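Local coordinates for DNA-binding protein reb1 (Schizosaccharomyces pombe, PDB 5EYB) that binds specific DNA sites in ribosomal DNA and upstream of many RNA polymerase II genes, and has a role in terminating RNA polymerase I transcription, at residues Met116-Ser121 / Pro135-Met140. Residues are numbered along the deposited sequence; the frame is centred on the assembly and turned at random.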
loop_
_atom_site.group_PDB
_atom_site.type_symbol
_atom_site.label_atom_id
_atom_site.label_comp_id
_atom_site.label_asym_id
_atom_site.label_seq_id
_atom_site.Cartn_x
_atom_site.Cartn_y
_atom_site.Cartn_z
ATOM N N MET A 116 32.772 -15.404 4.550
ATOM C CA MET A 116 34.204 -15.354 4.875
ATOM C C MET A 116 34.742 -16.777 4.942
ATOM O O MET A 116 35.849 -17.067 4.478
ATOM C CB MET A 116 34.456 -14.601 6.199
ATOM C CG MET A 116 34.235 -13.075 6.123
ATOM S SD MET A 116 35.276 -12.237 4.911
ATOM C CE MET A 116 36.903 -12.388 5.674
ATOM N N ASP A 117 33.942 -17.664 5.521
ATOM C CA ASP A 117 34.244 -19.085 5.481
ATOM C C ASP A 117 33.973 -19.570 4.059
ATOM O O ASP A 117 33.219 -18.934 3.327
ATOM C CB ASP A 117 33.409 -19.856 6.509
ATOM C CG ASP A 117 33.982 -21.238 6.817
ATOM O OD1 ASP A 117 33.934 -21.664 7.993
ATOM O OD2 ASP A 117 34.476 -21.903 5.880
ATOM N N GLN A 118 34.619 -20.664 3.658
ATOM C CA GLN A 118 34.455 -21.235 2.317
ATOM C C GLN A 118 34.923 -20.300 1.195
ATOM O O GLN A 118 34.940 -20.693 0.030
ATOM C CB GLN A 118 32.997 -21.640 2.080
ATOM C CG GLN A 118 32.468 -22.638 3.092
ATOM C CD GLN A 118 31.350 -23.483 2.526
ATOM O OE1 GLN A 118 31.090 -23.461 1.322
ATOM N NE2 GLN A 118 30.680 -24.237 3.390
ATOM N N GLY A 119 35.299 -19.073 1.545
ATOM C CA GLY A 119 35.873 -18.136 0.595
ATOM C C GLY A 119 34.975 -17.778 -0.573
ATOM O O GLY A 119 35.335 -17.976 -1.734
ATOM N N TRP A 120 33.797 -17.250 -0.266
ATOM C CA TRP A 120 32.873 -16.815 -1.304
ATOM C C TRP A 120 32.717 -15.301 -1.305
ATOM O O TRP A 120 32.983 -14.636 -0.303
ATOM C CB TRP A 120 31.503 -17.473 -1.123
ATOM C CG TRP A 120 31.474 -18.941 -1.422
ATOM C CD1 TRP A 120 32.528 -19.728 -1.783
ATOM C CD2 TRP A 120 30.326 -19.798 -1.388
ATOM N NE1 TRP A 120 32.109 -21.023 -1.973
ATOM C CE2 TRP A 120 30.760 -21.093 -1.737
ATOM C CE3 TRP A 120 28.971 -19.597 -1.094
ATOM C CZ2 TRP A 120 29.890 -22.181 -1.801
ATOM C CZ3 TRP A 120 28.110 -20.678 -1.158
ATOM C CH2 TRP A 120 28.573 -21.954 -1.508
ATOM N N SER A 121 32.296 -14.765 -2.444
ATOM C CA SER A 121 31.870 -13.378 -2.524
ATOM C C SER A 121 30.370 -13.342 -2.275
ATOM O O SER A 121 29.708 -14.377 -2.348
ATOM C CB SER A 121 32.211 -12.775 -3.885
ATOM O OG SER A 121 31.541 -13.466 -4.925
ATOM N N PRO A 135 23.006 -26.346 -2.605
ATOM C CA PRO A 135 23.918 -27.396 -2.134
ATOM C C PRO A 135 23.794 -27.656 -0.635
ATOM O O PRO A 135 23.073 -26.938 0.059
ATOM C CB PRO A 135 25.300 -26.833 -2.473
ATOM C CG PRO A 135 25.111 -25.355 -2.439
ATOM C CD PRO A 135 23.730 -25.118 -2.981
ATOM N N LYS A 136 24.503 -28.669 -0.149
ATOM C CA LYS A 136 24.441 -29.054 1.257
ATOM C C LYS A 136 24.985 -27.966 2.186
ATOM O O LYS A 136 24.528 -27.827 3.320
ATOM C CB LYS A 136 25.209 -30.359 1.480
ATOM N N THR A 137 25.959 -27.202 1.702
ATOM C CA THR A 137 26.545 -26.124 2.491
ATOM C C THR A 137 25.524 -25.022 2.736
ATOM O O THR A 137 25.451 -24.464 3.830
ATOM C CB THR A 137 27.780 -25.516 1.803
ATOM O OG1 THR A 137 27.375 -24.805 0.627
ATOM C CG2 THR A 137 28.769 -26.605 1.419
ATOM N N ILE A 138 24.741 -24.712 1.707
ATOM C CA ILE A 138 23.680 -23.716 1.823
ATOM C C ILE A 138 22.554 -24.250 2.700
ATOM O O ILE A 138 22.006 -23.528 3.530
ATOM C CB ILE A 138 23.124 -23.318 0.439
ATOM C CG1 ILE A 138 24.151 -22.483 -0.320
ATOM C CG2 ILE A 138 21.840 -22.525 0.578
ATOM C CD1 ILE A 138 24.511 -21.192 0.379
ATOM N N ARG A 139 22.226 -25.524 2.516
ATOM C CA ARG A 139 21.189 -26.180 3.303
ATOM C C ARG A 139 21.558 -26.189 4.783
ATOM O O ARG A 139 20.689 -26.101 5.652
ATOM C CB ARG A 139 20.959 -27.610 2.804
ATOM N N MET A 140 22.854 -26.292 5.061
ATOM C CA MET A 140 23.341 -26.303 6.433
ATOM C C MET A 140 23.379 -24.884 6.997
ATOM O O MET A 140 23.178 -24.676 8.195
ATOM C CB MET A 140 24.726 -26.950 6.505
ATOM C CG MET A 140 25.108 -27.427 7.897
ATOM S SD MET A 140 23.954 -28.654 8.544
ATOM C CE MET A 140 24.492 -28.756 10.250
#
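Gln118 and Thr137 are the residues whose CA atoms lie nearest across the two segments, yet these stay 9.3 Å apart, a gap bridged by side chains alone. Residues 117-120 belong to the loop between helix 101-116 and helix 122-129, and both Gln118 and Gly119 have positive phi (63° and 60°). Across from them lies the first turn of helix 136-147, with Pro135 at its N-cap and the backbone bond from Arg139 N to Pro135 O, 3.0 Å long, at its start. Ser121 takes the N-cap position of helix 122-129, where its OG is hydrogen-bonded to Gln124 N. The contact thus illustrates how, in a helical domain with no strands, two side chains from the loop between two helices, Gln118 and Trp120, can pack on the start of a third; here the domain is a Myb-associated domain of the helix-turn-helix clan, and the nearest atom of the contact is about 4 Å from the bound DNA.

Gln118 runs extended beyond CG (chi2 -153°), carrying its amide to Thr137, where NE2 lies 3.5 Å from Thr137 CB and 3.6 Å from Thr137 CG2. These are van der Waals contacts, and no hydrogen bond crosses between the segments. Within its own segment, Gln118 OE1 also sits over the rim of one indole face, 3.5 Å above the plane of Trp120. Trp120 reaches helix 136-147 with the far end of its six-membered ring. Its CZ3 meets Ile138 CD1 at 3.9 Å, the methyl lying at the ring edge near the plane, while CH2 is 3.8 Å from Thr137 OG1, which approaches obliquely. Behind this meeting, Ile138 is buried and also packs on Phe114 of helix 101-116 and Ile129 of helix 122-129, while Gln128 touches both Trp120 and Ile138.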